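Local coordinates for protein cruciform cutting endonuclease 1, mitochondrial (Schizosaccharomyces pombe, PDB 1KCF) that resolves Holliday junctions, cutting four-way junctions at the point of strand exchange after CT or TT sequences, and seems important for maintaining mitochondrial DNA, at residues K64-W70 with Q202-N208; T39-L43 with C55-Q59; R118-R122 with F223-D227; K14-L18 with W241-L245; L9-C13 with L27-I31. One frame throughout, in Å; residues are numbered along the deposited sequence.

Contacts 1 and 2 belong to one mixed sheet, with centres about 9 Å apart, and they meet where H68 NE2 of contact 1 lies 2.6 Å from S58 OG of contact 2. Contact 3 lies about 20 Å from each, centre to centre, beside the magnesium site: the side chain of its Q119 comes within about 3 Å, nearest atoms, of those of the magnesium ligands D46 and D230. Helix 224-253 carries segments of contacts 3 and 4, whose centres are about 24 Å apart. Contact 4 docks the end of helix 6-15 and the turn after it onto that helix, and contact 5, about 9 Å away between centres, packs the two N-terminal helices together.

Contact 1 of 5, residues K64-W70 with Q202-N208; sequences KVIIHNW and QKILFEN
I67 and F206 stand side by side on one face of the sheet and point the same way, with CD1 of I67 3.8 Å from CE2 of F206. The methyl CD1 also presses on CG2 of I204, a tight 3.5 Å approach, and lies off-centre above a face of the W70 indole. It reaches all three because CG1 is anti to the carbonyl carbon (chi1 -66°) and the chain then runs on extended. W70 and F206 meet rim to rim, their planes 33° apart and CE3 of W70 3.6 Å from CE2 of F206. Branched and aromatic residues suit this face, since helices 191-200 and 224-253 pack against it.

In the backbone, strands 65-67 and 204-206 run parallel, and V65 and I67 each bond through both N and O to residues 203-207 of the partner segment; L205 N to V65 O is 2.8 Å. Strand 204-206 is thereby added as the outermost strand, within this chain, of the mixed RNase H-like sheet. Where strand 65-73 turns its corner, the H68 imidazole offers ND1 to E207 OE1 at 2.8 Å, but the bond is bent and weak, with ring and carboxylate planes 55° apart. NE2 has its stronger partner in S58 OG. These two partners probably limit the turning of the ring, and the carboxylate would probably favour a protonated, positively charged imidazole.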
# COMPACT_ATOMS: atom_id res chain seq x y z
N LYS A 64 10.72 32.62 -6.07
CA LYS A 64 9.26 32.62 -6.10
C LYS A 64 8.75 31.29 -6.61
O LYS A 64 9.37 30.66 -7.47
CB LYS A 64 8.74 33.76 -6.98
CG LYS A 64 8.88 35.12 -6.34
CD LYS A 64 8.15 36.18 -7.13
CE LYS A 64 8.25 37.54 -6.45
NZ LYS A 64 7.50 38.57 -7.21
N VAL A 65 7.61 30.86 -6.08
CA VAL A 65 7.02 29.60 -6.49
C VAL A 65 6.18 29.80 -7.74
O VAL A 65 5.31 30.66 -7.78
CB VAL A 65 6.13 29.02 -5.39
CG1 VAL A 65 5.49 27.72 -5.87
CG2 VAL A 65 6.95 28.78 -4.13
N ILE A 66 6.45 28.99 -8.76
CA ILE A 66 5.72 29.08 -10.01
C ILE A 66 4.89 27.82 -10.21
O ILE A 66 5.42 26.72 -10.31
CB ILE A 66 6.68 29.24 -11.21
CG1 ILE A 66 7.61 30.44 -10.95
CG2 ILE A 66 5.87 29.46 -12.49
CD1 ILE A 66 8.71 30.58 -11.98
N ILE A 67 3.57 27.99 -10.26
CA ILE A 67 2.66 26.87 -10.44
C ILE A 67 2.45 26.56 -11.91
O ILE A 67 2.11 27.44 -12.70
CB ILE A 67 1.30 27.18 -9.77
CG1 ILE A 67 1.50 27.27 -8.25
CG2 ILE A 67 0.27 26.12 -10.14
CD1 ILE A 67 0.24 27.56 -7.46
N HIS A 68 2.65 25.29 -12.28
CA HIS A 68 2.47 24.86 -13.67
C HIS A 68 1.10 24.21 -13.86
O HIS A 68 0.40 24.48 -14.84
CB HIS A 68 3.55 23.84 -14.04
CG HIS A 68 4.95 24.30 -13.76
ND1 HIS A 68 5.48 25.44 -14.32
CD2 HIS A 68 5.92 23.76 -12.99
CE1 HIS A 68 6.73 25.58 -13.91
NE2 HIS A 68 7.02 24.57 -13.10
N ASN A 69 0.74 23.35 -12.92
CA ASN A 69 -0.54 22.66 -12.97
C ASN A 69 -1.07 22.58 -11.56
O ASN A 69 -0.30 22.43 -10.61
CB ASN A 69 -0.39 21.27 -13.57
CG ASN A 69 0.14 21.31 -14.98
OD1 ASN A 69 1.35 21.35 -15.21
ND2 ASN A 69 -0.77 21.30 -15.95
N TRP A 70 -2.39 22.64 -11.42
CA TRP A 70 -3.00 22.65 -10.11
C TRP A 70 -4.44 22.21 -10.23
O TRP A 70 -5.21 22.80 -10.99
CB TRP A 70 -2.89 24.07 -9.58
CG TRP A 70 -3.25 24.29 -8.17
CD1 TRP A 70 -3.28 23.36 -7.18
CD2 TRP A 70 -3.57 25.54 -7.56
NE1 TRP A 70 -3.58 23.95 -5.98
CE2 TRP A 70 -3.77 25.30 -6.19
CE3 TRP A 70 -3.70 26.85 -8.04
CZ2 TRP A 70 -4.09 26.31 -5.28
CZ3 TRP A 70 -4.02 27.87 -7.14
CH2 TRP A 70 -4.22 27.59 -5.78
N GLN A 202 2.23 38.06 -4.56
CA GLN A 202 3.15 37.65 -5.61
C GLN A 202 4.22 36.66 -5.13
O GLN A 202 5.30 36.58 -5.71
CB GLN A 202 3.84 38.87 -6.22
CG GLN A 202 2.91 39.85 -6.90
CD GLN A 202 3.66 40.99 -7.56
OE1 GLN A 202 4.31 41.80 -6.88
NE2 GLN A 202 3.59 41.07 -8.89
N LYS A 203 3.92 35.91 -4.07
CA LYS A 203 4.86 34.92 -3.56
C LYS A 203 4.67 33.62 -4.34
O LYS A 203 5.53 32.75 -4.35
CB LYS A 203 4.61 34.67 -2.07
CG LYS A 203 4.94 35.86 -1.19
CD LYS A 203 6.41 36.21 -1.30
CE LYS A 203 6.73 37.52 -0.61
NZ LYS A 203 8.15 37.91 -0.83
N ILE A 204 3.52 33.53 -5.00
CA ILE A 204 3.16 32.39 -5.83
C ILE A 204 2.65 32.95 -7.15
O ILE A 204 1.68 33.71 -7.18
CB ILE A 204 2.03 31.54 -5.19
CG1 ILE A 204 2.58 30.75 -4.00
CG2 ILE A 204 1.43 30.60 -6.22
CD1 ILE A 204 1.52 29.92 -3.29
N LEU A 205 3.33 32.60 -8.25
CA LEU A 205 2.93 33.07 -9.57
C LEU A 205 2.48 31.87 -10.38
O LEU A 205 2.70 30.72 -9.99
CB LEU A 205 4.11 33.74 -10.29
CG LEU A 205 4.64 35.07 -9.74
CD1 LEU A 205 5.85 35.50 -10.55
CD2 LEU A 205 3.55 36.13 -9.80
N PHE A 206 1.86 32.14 -11.53
CA PHE A 206 1.39 31.07 -12.39
C PHE A 206 2.02 31.12 -13.78
O PHE A 206 2.09 32.18 -14.40
CB PHE A 206 -0.13 31.12 -12.52
CG PHE A 206 -0.84 30.95 -11.21
CD1 PHE A 206 -0.88 31.98 -10.28
CD2 PHE A 206 -1.47 29.75 -10.90
CE1 PHE A 206 -1.54 31.83 -9.07
CE2 PHE A 206 -2.13 29.58 -9.69
CZ PHE A 206 -2.16 30.62 -8.77
N GLU A 207 2.46 29.97 -14.26
CA GLU A 207 3.07 29.86 -15.58
C GLU A 207 2.01 30.04 -16.65
O GLU A 207 2.22 30.73 -17.65
CB GLU A 207 3.75 28.50 -15.74
CG GLU A 207 4.23 28.20 -17.16
CD GLU A 207 4.80 26.81 -17.30
OE1 GLU A 207 4.17 25.85 -16.81
OE2 GLU A 207 5.88 26.66 -17.91
N ASN A 208 0.85 29.41 -16.44
CA ASN A 208 -0.25 29.50 -17.39
C ASN A 208 -1.52 30.00 -16.74
O ASN A 208 -1.69 29.90 -15.52
CB ASN A 208 -0.51 28.14 -18.04
CG ASN A 208 -0.59 27.02 -17.02
OD1 ASN A 208 0.43 26.63 -16.45
ND2 ASN A 208 -1.79 26.51 -16.78

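Contact 2 of 5, residues T39-L43 with C55-Q59; sequences TSRVL and CFASQ
Segments 39-43 and 55-59 run antiparallel, V42 and A57 forming a hydrogen-bonded pair (V42 N to A57 O 2.7 Å) and R41 with V42 facing A57 in a G1 beta bulge. At the bulge R41 N turns to a side chain, S58 OG, at 2.9 Å in a nearly straight bond of 170°. A serine suits this place: its short hydroxyl also bonds H68 NE2 on the next strand.

The F56 ring, its CG anti to the backbone N (chi1 -174°), is brought alongside the opposite strand, where CE1 comes 3.4 Å from R41 C. Its CZ meets R41 CB at 3.6 Å and lies over one face of the guanidinium, whose plane stands 79° from the ring. CD1 reaches CB of L43 at 3.9 Å. Replacing this ring by an alanine would probably open a gap beside R41 and L43 and take away the ring edge that covers one face of the guanidinium.

That guanidinium is fastened further by bonds to the carbonyls of F109 and N110, at the end of helix 91-109. F56 also meets the rings of F109 and H68, while on the other side of the sheet C55 touches S231 of helix 224-253.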
# COMPACT_ATOMS: atom_id res chain seq x y z
N THR A 39 14.36 21.78 -6.59
CA THR A 39 13.17 22.58 -6.32
C THR A 39 12.45 22.91 -7.61
O THR A 39 11.65 23.84 -7.66
CB THR A 39 13.49 23.90 -5.58
OG1 THR A 39 14.54 24.60 -6.27
CG2 THR A 39 13.92 23.61 -4.15
N SER A 40 12.75 22.16 -8.67
CA SER A 40 12.09 22.35 -9.95
C SER A 40 11.24 21.11 -10.19
O SER A 40 11.59 20.02 -9.73
CB SER A 40 13.11 22.53 -11.08
OG SER A 40 13.92 21.37 -11.24
N ARG A 41 10.14 21.27 -10.91
CA ARG A 41 9.24 20.16 -11.21
C ARG A 41 8.88 19.39 -9.93
O ARG A 41 9.10 18.19 -9.82
CB ARG A 41 9.88 19.23 -12.23
CG ARG A 41 10.34 19.93 -13.51
CD ARG A 41 10.78 18.94 -14.58
NE ARG A 41 9.65 18.30 -15.24
CZ ARG A 41 8.85 18.90 -16.12
NH1 ARG A 41 9.05 20.16 -16.45
NH2 ARG A 41 7.84 18.24 -16.67
N VAL A 42 8.34 20.13 -8.97
CA VAL A 42 7.94 19.56 -7.69
C VAL A 42 6.44 19.24 -7.74
O VAL A 42 5.61 20.12 -7.94
CB VAL A 42 8.20 20.56 -6.55
CG1 VAL A 42 7.78 19.95 -5.22
CG2 VAL A 42 9.69 20.93 -6.53
N LEU A 43 6.11 17.96 -7.58
CA LEU A 43 4.71 17.54 -7.61
C LEU A 43 4.18 17.26 -6.20
O LEU A 43 4.52 16.24 -5.59
CB LEU A 43 4.55 16.29 -8.47
CG LEU A 43 3.12 15.75 -8.57
CD1 LEU A 43 2.23 16.75 -9.30
CD2 LEU A 43 3.11 14.41 -9.29
N CYS A 55 -0.44 19.71 -6.93
CA CYS A 55 0.07 21.01 -7.34
C CYS A 55 1.47 20.75 -7.89
O CYS A 55 2.33 20.24 -7.18
CB CYS A 55 0.14 21.98 -6.15
SG CYS A 55 0.53 23.71 -6.58
N PHE A 56 1.68 21.08 -9.16
CA PHE A 56 2.97 20.87 -9.80
C PHE A 56 3.60 22.25 -9.96
O PHE A 56 3.04 23.12 -10.65
CB PHE A 56 2.76 20.19 -11.16
CG PHE A 56 4.03 19.79 -11.86
CD1 PHE A 56 5.02 19.07 -11.19
CD2 PHE A 56 4.23 20.12 -13.20
CE1 PHE A 56 6.18 18.68 -11.85
CE2 PHE A 56 5.40 19.73 -13.86
CZ PHE A 56 6.37 19.00 -13.18
N ALA A 57 4.74 22.46 -9.32
CA ALA A 57 5.40 23.76 -9.37
C ALA A 57 6.93 23.71 -9.41
O ALA A 57 7.53 22.65 -9.25
CB ALA A 57 4.96 24.59 -8.18
N SER A 58 7.54 24.87 -9.61
CA SER A 58 8.99 25.02 -9.67
C SER A 58 9.40 26.30 -8.94
O SER A 58 8.63 27.26 -8.90
CB SER A 58 9.48 25.08 -11.12
OG SER A 58 9.15 23.89 -11.82
N GLN A 59 10.59 26.31 -8.37
CA GLN A 59 11.07 27.49 -7.66
C GLN A 59 11.78 28.41 -8.63
O GLN A 59 12.68 27.99 -9.36
CB GLN A 59 12.01 27.11 -6.52
CG GLN A 59 12.31 28.26 -5.59
CD GLN A 59 11.98 27.94 -4.15
OE1 GLN A 59 12.63 27.10 -3.52
NE2 GLN A 59 10.97 28.62 -3.61

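Contact 3 of 5, residues R118-R122 with F223-D227; sequences RQRYR and FKKDD
R122 forms a salt bridge to D227, NH2 lying 2.6 Å from OD1 with an N-H...O angle of 159°. NH1 of R122 adds a weaker bond to the same OD1 at 3.1 Å, so one carboxylate oxygen receives both terminal nitrogens. OD1 sits in the plane of the guanidinium at its edge, whereas NH2 meets the carboxylate on its syn side, 28° out of the carboxylate plane. The bridge joins the loop after strand 113-118 to the start of helix 224-253 in this RNase H-like, RuvC-family fold, and lies beside the magnesium site of D46 and D230.

Arginine suits the position because its long chain, extended from CG to NE, can carry an aliphatic part and a flat charged end past a ring. The guanidinium stacks on F223, the N-cap residue of the helix, with planes 28° apart and centres 4.1 Å apart; CZ is off-centre, so the cation-pi contact is a displaced one. CB of F223 lies over one guanidinium face and the ring faces NE, while D227 OD1 takes the edge; together they probably limit its turning. Further in, the buried amide of Q119 approaches D227, and its OE1 has no partner in the model; N51 touches Q119, R122 and D227 alike. On the ring itself, CD of R122 lies 3.9 Å from the F223 centroid, almost exactly above it.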
# COMPACT_ATOMS: atom_id res chain seq x y z
N ARG A 118 -1.33 12.95 3.26
CA ARG A 118 -2.72 12.51 3.22
C ARG A 118 -3.61 13.75 3.24
O ARG A 118 -3.29 14.74 3.89
CB ARG A 118 -3.06 11.65 4.44
CG ARG A 118 -2.51 10.24 4.42
CD ARG A 118 -2.88 9.51 5.71
NE ARG A 118 -2.43 8.12 5.71
CZ ARG A 118 -1.16 7.74 5.71
NH1 ARG A 118 -0.19 8.65 5.72
NH2 ARG A 118 -0.86 6.45 5.70
N GLN A 119 -4.71 13.69 2.51
CA GLN A 119 -5.63 14.82 2.49
C GLN A 119 -6.21 14.94 3.90
O GLN A 119 -6.16 13.99 4.68
CB GLN A 119 -6.76 14.58 1.48
CG GLN A 119 -7.80 15.68 1.46
CD GLN A 119 -7.26 16.99 0.92
OE1 GLN A 119 -7.01 17.12 -0.28
NE2 GLN A 119 -7.07 17.97 1.80
N ARG A 120 -6.72 16.12 4.24
CA ARG A 120 -7.32 16.31 5.55
C ARG A 120 -8.65 15.55 5.58
O ARG A 120 -9.43 15.65 4.64
CB ARG A 120 -7.57 17.80 5.80
N TYR A 121 -8.88 14.79 6.63
CA TYR A 121 -10.14 14.04 6.74
C TYR A 121 -11.34 14.97 6.93
O TYR A 121 -11.24 16.00 7.61
CB TYR A 121 -10.09 13.06 7.92
CG TYR A 121 -11.41 12.37 8.17
CD1 TYR A 121 -11.84 11.32 7.35
CD2 TYR A 121 -12.25 12.77 9.21
CE1 TYR A 121 -13.07 10.70 7.56
CE2 TYR A 121 -13.48 12.16 9.43
CZ TYR A 121 -13.89 11.12 8.60
OH TYR A 121 -15.10 10.51 8.82
N ARG A 122 -12.46 14.62 6.31
CA ARG A 122 -13.71 15.36 6.43
C ARG A 122 -14.80 14.32 6.68
O ARG A 122 -14.94 13.38 5.91
CB ARG A 122 -14.05 16.11 5.14
CG ARG A 122 -13.27 17.37 4.93
CD ARG A 122 -14.07 18.37 4.12
NE ARG A 122 -13.23 19.45 3.62
CZ ARG A 122 -12.41 19.32 2.58
NH1 ARG A 122 -12.32 18.17 1.93
NH2 ARG A 122 -11.66 20.35 2.19
N PHE A 223 -15.77 22.22 -1.16
CA PHE A 223 -14.39 22.47 -0.75
C PHE A 223 -13.32 22.37 -1.84
O PHE A 223 -12.20 21.96 -1.56
CB PHE A 223 -14.01 21.51 0.39
CG PHE A 223 -15.06 21.39 1.47
CD1 PHE A 223 -16.12 20.50 1.33
CD2 PHE A 223 -14.99 22.17 2.62
CE1 PHE A 223 -17.10 20.39 2.32
CE2 PHE A 223 -15.96 22.07 3.61
CZ PHE A 223 -17.02 21.18 3.46
N LYS A 224 -13.67 22.75 -3.07
CA LYS A 224 -12.71 22.70 -4.17
C LYS A 224 -11.50 23.58 -3.85
O LYS A 224 -10.35 23.11 -3.91
CB LYS A 224 -13.37 23.18 -5.46
N LYS A 225 -11.76 24.84 -3.54
CA LYS A 225 -10.71 25.81 -3.21
C LYS A 225 -9.88 25.34 -2.02
O LYS A 225 -8.66 25.50 -2.00
CB LYS A 225 -11.34 27.16 -2.89
CG LYS A 225 -12.08 27.82 -4.04
CD LYS A 225 -11.25 28.91 -4.69
CE LYS A 225 -11.04 30.08 -3.74
NZ LYS A 225 -10.37 31.23 -4.42
N ASP A 226 -10.55 24.77 -1.02
CA ASP A 226 -9.88 24.29 0.17
C ASP A 226 -8.93 23.14 -0.16
O ASP A 226 -7.81 23.10 0.35
CB ASP A 226 -10.91 23.84 1.20
CG ASP A 226 -11.86 24.96 1.59
OD1 ASP A 226 -11.50 25.76 2.48
OD2 ASP A 226 -12.96 25.04 0.99
N ASP A 227 -9.37 22.22 -1.01
CA ASP A 227 -8.53 21.10 -1.37
C ASP A 227 -7.35 21.54 -2.24
O ASP A 227 -6.25 21.03 -2.08
CB ASP A 227 -9.36 20.02 -2.08
CG ASP A 227 -10.40 19.38 -1.17
OD1 ASP A 227 -10.30 19.57 0.06
OD2 ASP A 227 -11.31 18.68 -1.67

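Contact 4 of 5, residues K14-L18 with W241-L245; sequences KLTGL and WQAQL
W241 reaches from helix 224-253 to the turn at T16 and G17, its CG anti to the carbonyl carbon (chi1 -64°), which turns one indole face to the peptide between them. CB lies 3.3 Å from T16 O. T16 C and G17 CA both lie over that face, T16 C toward its rim, 3.3 Å from CG, and G17 CA over the centre of the six-membered ring, 3.4 Å from the centroid and 11° off the normal, a CH-pi contact. CD1 comes 3.2 Å from L15 O, NE1 is nearest G17 N, and CD2, CE2, CE3, CZ2, CZ3 and finally CH2 all face G17 CA. Glycine suits that place: its phi is positive, and a side chain there would run into CE3.

So the end of helix 6-15, in the SAP region, is seated on the C-terminal helix of the RNase H-like domain. A leucine in place of W241 would probably leave the T16-G17 peptide without its flat support.

CG2 of T16 packs on CD2 of L245 at 3.6 Å, while OG1 of T16 bonds back to I12 O. L15 CB lies 3.3 Å from NE2 of Q244. A water donates to T16 O and accepts from Q242 NE2.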
# COMPACT_ATOMS: atom_id res chain seq x y z
N LYS A 14 11.31 24.47 12.36
CA LYS A 14 9.95 24.73 11.92
C LYS A 14 9.94 25.47 10.58
O LYS A 14 9.04 25.28 9.77
CB LYS A 14 9.20 25.56 12.96
CG LYS A 14 7.83 26.02 12.50
CD LYS A 14 7.10 26.82 13.58
CE LYS A 14 6.75 25.95 14.78
NZ LYS A 14 6.01 26.71 15.81
N LEU A 15 10.95 26.30 10.35
CA LEU A 15 11.05 27.06 9.12
C LEU A 15 11.57 26.21 7.96
O LEU A 15 11.50 26.63 6.81
CB LEU A 15 11.97 28.27 9.30
CG LEU A 15 11.57 29.40 10.25
CD1 LEU A 15 12.67 30.46 10.22
CD2 LEU A 15 10.24 30.02 9.84
N THR A 16 12.09 25.03 8.27
CA THR A 16 12.62 24.14 7.25
C THR A 16 11.89 22.81 7.19
O THR A 16 12.34 21.87 6.54
CB THR A 16 14.12 23.87 7.49
OG1 THR A 16 14.31 23.38 8.82
CG2 THR A 16 14.93 25.15 7.31
N GLY A 17 10.76 22.73 7.89
CA GLY A 17 9.97 21.51 7.89
C GLY A 17 10.67 20.32 8.51
O GLY A 17 10.40 19.17 8.15
N LEU A 18 11.57 20.58 9.46
CA LEU A 18 12.30 19.50 10.12
C LEU A 18 11.73 19.25 11.51
O LEU A 18 10.97 20.07 12.03
CB LEU A 18 13.78 19.86 10.23
CG LEU A 18 14.58 20.02 8.94
CD1 LEU A 18 15.99 20.51 9.27
CD2 LEU A 18 14.63 18.70 8.18
N TRP A 241 11.11 25.58 2.37
CA TRP A 241 11.97 24.94 3.36
C TRP A 241 13.34 24.71 2.75
O TRP A 241 14.36 25.00 3.37
CB TRP A 241 11.42 23.59 3.82
CG TRP A 241 10.11 23.65 4.52
CD1 TRP A 241 9.55 24.73 5.12
CD2 TRP A 241 9.20 22.56 4.71
NE1 TRP A 241 8.33 24.40 5.67
CE2 TRP A 241 8.09 23.07 5.43
CE3 TRP A 241 9.20 21.21 4.35
CZ2 TRP A 241 7.00 22.27 5.79
CZ3 TRP A 241 8.11 20.41 4.71
CH2 TRP A 241 7.03 20.95 5.42
N GLN A 242 13.35 24.19 1.53
CA GLN A 242 14.59 23.90 0.84
C GLN A 242 15.39 25.18 0.61
O GLN A 242 16.62 25.17 0.66
CB GLN A 242 14.32 23.21 -0.51
CG GLN A 242 13.38 22.01 -0.43
CD GLN A 242 13.66 21.13 0.77
OE1 GLN A 242 14.79 20.67 0.98
NE2 GLN A 242 12.63 20.87 1.58
N ALA A 243 14.69 26.28 0.36
CA ALA A 243 15.34 27.56 0.14
C ALA A 243 15.99 28.01 1.44
O ALA A 243 17.16 28.39 1.46
CB ALA A 243 14.31 28.60 -0.32
N GLN A 244 15.23 27.95 2.53
CA GLN A 244 15.74 28.34 3.83
C GLN A 244 16.90 27.46 4.25
O GLN A 244 17.80 27.92 4.95
CB GLN A 244 14.63 28.26 4.88
CG GLN A 244 13.55 29.31 4.73
CD GLN A 244 13.42 30.19 5.95
OE1 GLN A 244 14.35 30.93 6.31
NE2 GLN A 244 12.27 30.12 6.61
N LEU A 245 16.89 26.20 3.83
CA LEU A 245 17.97 25.29 4.17
C LEU A 245 19.27 25.66 3.46
O LEU A 245 20.36 25.43 3.99
CB LEU A 245 17.58 23.84 3.84
CG LEU A 245 16.72 23.12 4.88
CD1 LEU A 245 16.31 21.76 4.35
CD2 LEU A 245 17.51 22.97 6.18
O HOH W 1 12.83 19.64 4.28

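Contact 5 of 5, residues L9-C13 with L27-I31; sequences LQHIC and LLRRI
L9 and L27 both carry CG anti to the carbonyl carbon (chi1 -69° and -67°), and each then continues extended, which sends the two leucines across the space between their helices. CD1 of L27 consequently lies against CB of L9 at 3.7 Å, while its other methyl, CD2, meets C13 SG at 3.5 Å, one helical turn farther along. The two branches of L27 therefore fit between residues four apart on helix 6-15. L9 reaches outward in turn: its CD2 touches CD2 of L28 at 3.5 Å, and its CD1 lies close to CG of the same leucine.

I31 fills the next turn. Its CD1 points at CG2 of I12, a tight 3.5 Å pair, the two side chains crossing at about a right angle. C13 suits its place through its size: the sulfur is slim enough to sit beside both L27 and I31, where it is 4.3 Å from CG1 of I31. Q10 brings its backbone N and aliphatic CG up to CD1 of L27.

The meeting side chains are apolar, so the contact rests mainly on dispersion and the exclusion of water. Helix 224-253 closes the core from another side, with Y248 on I12 and C252 on L28 and I31. The axes of the two short segments approach to 10.1 Å at 30°, and this small hydrophobic core between two helices that run in the same general direction is characteristic of the SAP motif, two helices joined by an extended loop, a unit that in many proteins binds DNA.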
# COMPACT_ATOMS: atom_id res chain seq x y z
N LEU A 9 16.98 27.13 17.52
CA LEU A 9 17.19 25.98 16.65
C LEU A 9 15.86 25.33 16.31
O LEU A 9 15.65 24.86 15.19
CB LEU A 9 18.11 24.96 17.33
CG LEU A 9 19.56 25.39 17.51
CD1 LEU A 9 20.32 24.31 18.26
CD2 LEU A 9 20.19 25.64 16.15
N GLN A 10 14.96 25.29 17.29
CA GLN A 10 13.64 24.71 17.10
C GLN A 10 12.88 25.55 16.08
O GLN A 10 12.10 25.03 15.28
CB GLN A 10 12.87 24.68 18.42
CG GLN A 10 13.64 24.05 19.57
CD GLN A 10 12.84 24.03 20.87
OE1 GLN A 10 12.22 25.02 21.25
NE2 GLN A 10 12.87 22.89 21.56
N HIS A 11 13.11 26.86 16.12
CA HIS A 11 12.45 27.78 15.20
C HIS A 11 12.92 27.49 13.78
O HIS A 11 12.11 27.44 12.85
CB HIS A 11 12.78 29.23 15.57
CG HIS A 11 12.15 30.24 14.66
ND1 HIS A 11 10.78 30.39 14.54
CD2 HIS A 11 12.70 31.14 13.81
CE1 HIS A 11 10.52 31.33 13.66
NE2 HIS A 11 11.66 31.80 13.20
N ILE A 12 14.22 27.30 13.62
CA ILE A 12 14.81 26.99 12.33
C ILE A 12 14.23 25.69 11.78
O ILE A 12 13.94 25.57 10.59
CB ILE A 12 16.36 26.86 12.44
CG1 ILE A 12 16.96 28.23 12.78
CG2 ILE A 12 16.94 26.33 11.13
CD1 ILE A 12 18.47 28.23 12.88
N CYS A 13 14.05 24.71 12.67
CA CYS A 13 13.50 23.42 12.26
C CYS A 13 12.09 23.60 11.72
O CYS A 13 11.71 22.97 10.73
CB CYS A 13 13.49 22.44 13.44
SG CYS A 13 15.13 21.76 13.81
N LEU A 27 19.59 18.88 16.78
CA LEU A 27 18.94 19.78 15.83
C LEU A 27 19.97 20.34 14.85
O LEU A 27 19.72 20.40 13.65
CB LEU A 27 18.25 20.92 16.58
CG LEU A 27 17.05 20.54 17.46
CD1 LEU A 27 16.46 21.78 18.10
CD2 LEU A 27 16.00 19.84 16.61
N LEU A 28 21.12 20.74 15.37
CA LEU A 28 22.18 21.28 14.53
C LEU A 28 22.54 20.30 13.43
O LEU A 28 22.57 20.66 12.25
CB LEU A 28 23.43 21.59 15.36
CG LEU A 28 23.37 22.85 16.23
CD1 LEU A 28 24.61 22.93 17.10
CD2 LEU A 28 23.26 24.08 15.34
N ARG A 29 22.79 19.05 13.81
CA ARG A 29 23.16 18.01 12.87
C ARG A 29 22.05 17.74 11.87
O ARG A 29 22.30 17.53 10.69
CB ARG A 29 23.50 16.72 13.62
N ARG A 30 20.81 17.75 12.36
CA ARG A 30 19.64 17.52 11.51
C ARG A 30 19.58 18.56 10.40
O ARG A 30 19.41 18.23 9.22
CB ARG A 30 18.38 17.58 12.36
CG ARG A 30 17.09 17.25 11.62
CD ARG A 30 15.97 17.10 12.62
NE ARG A 30 16.31 16.10 13.63
CZ ARG A 30 15.83 16.08 14.87
NH1 ARG A 30 14.99 17.02 15.27
NH2 ARG A 30 16.21 15.12 15.70
N ILE A 31 19.73 19.83 10.78
CA ILE A 31 19.71 20.93 9.83
C ILE A 31 20.85 20.79 8.83
O ILE A 31 20.63 20.69 7.63
CB ILE A 31 19.85 22.29 10.57
CG1 ILE A 31 18.67 22.47 11.52
CG2 ILE A 31 19.92 23.44 9.57
CD1 ILE A 31 18.78 23.69 12.42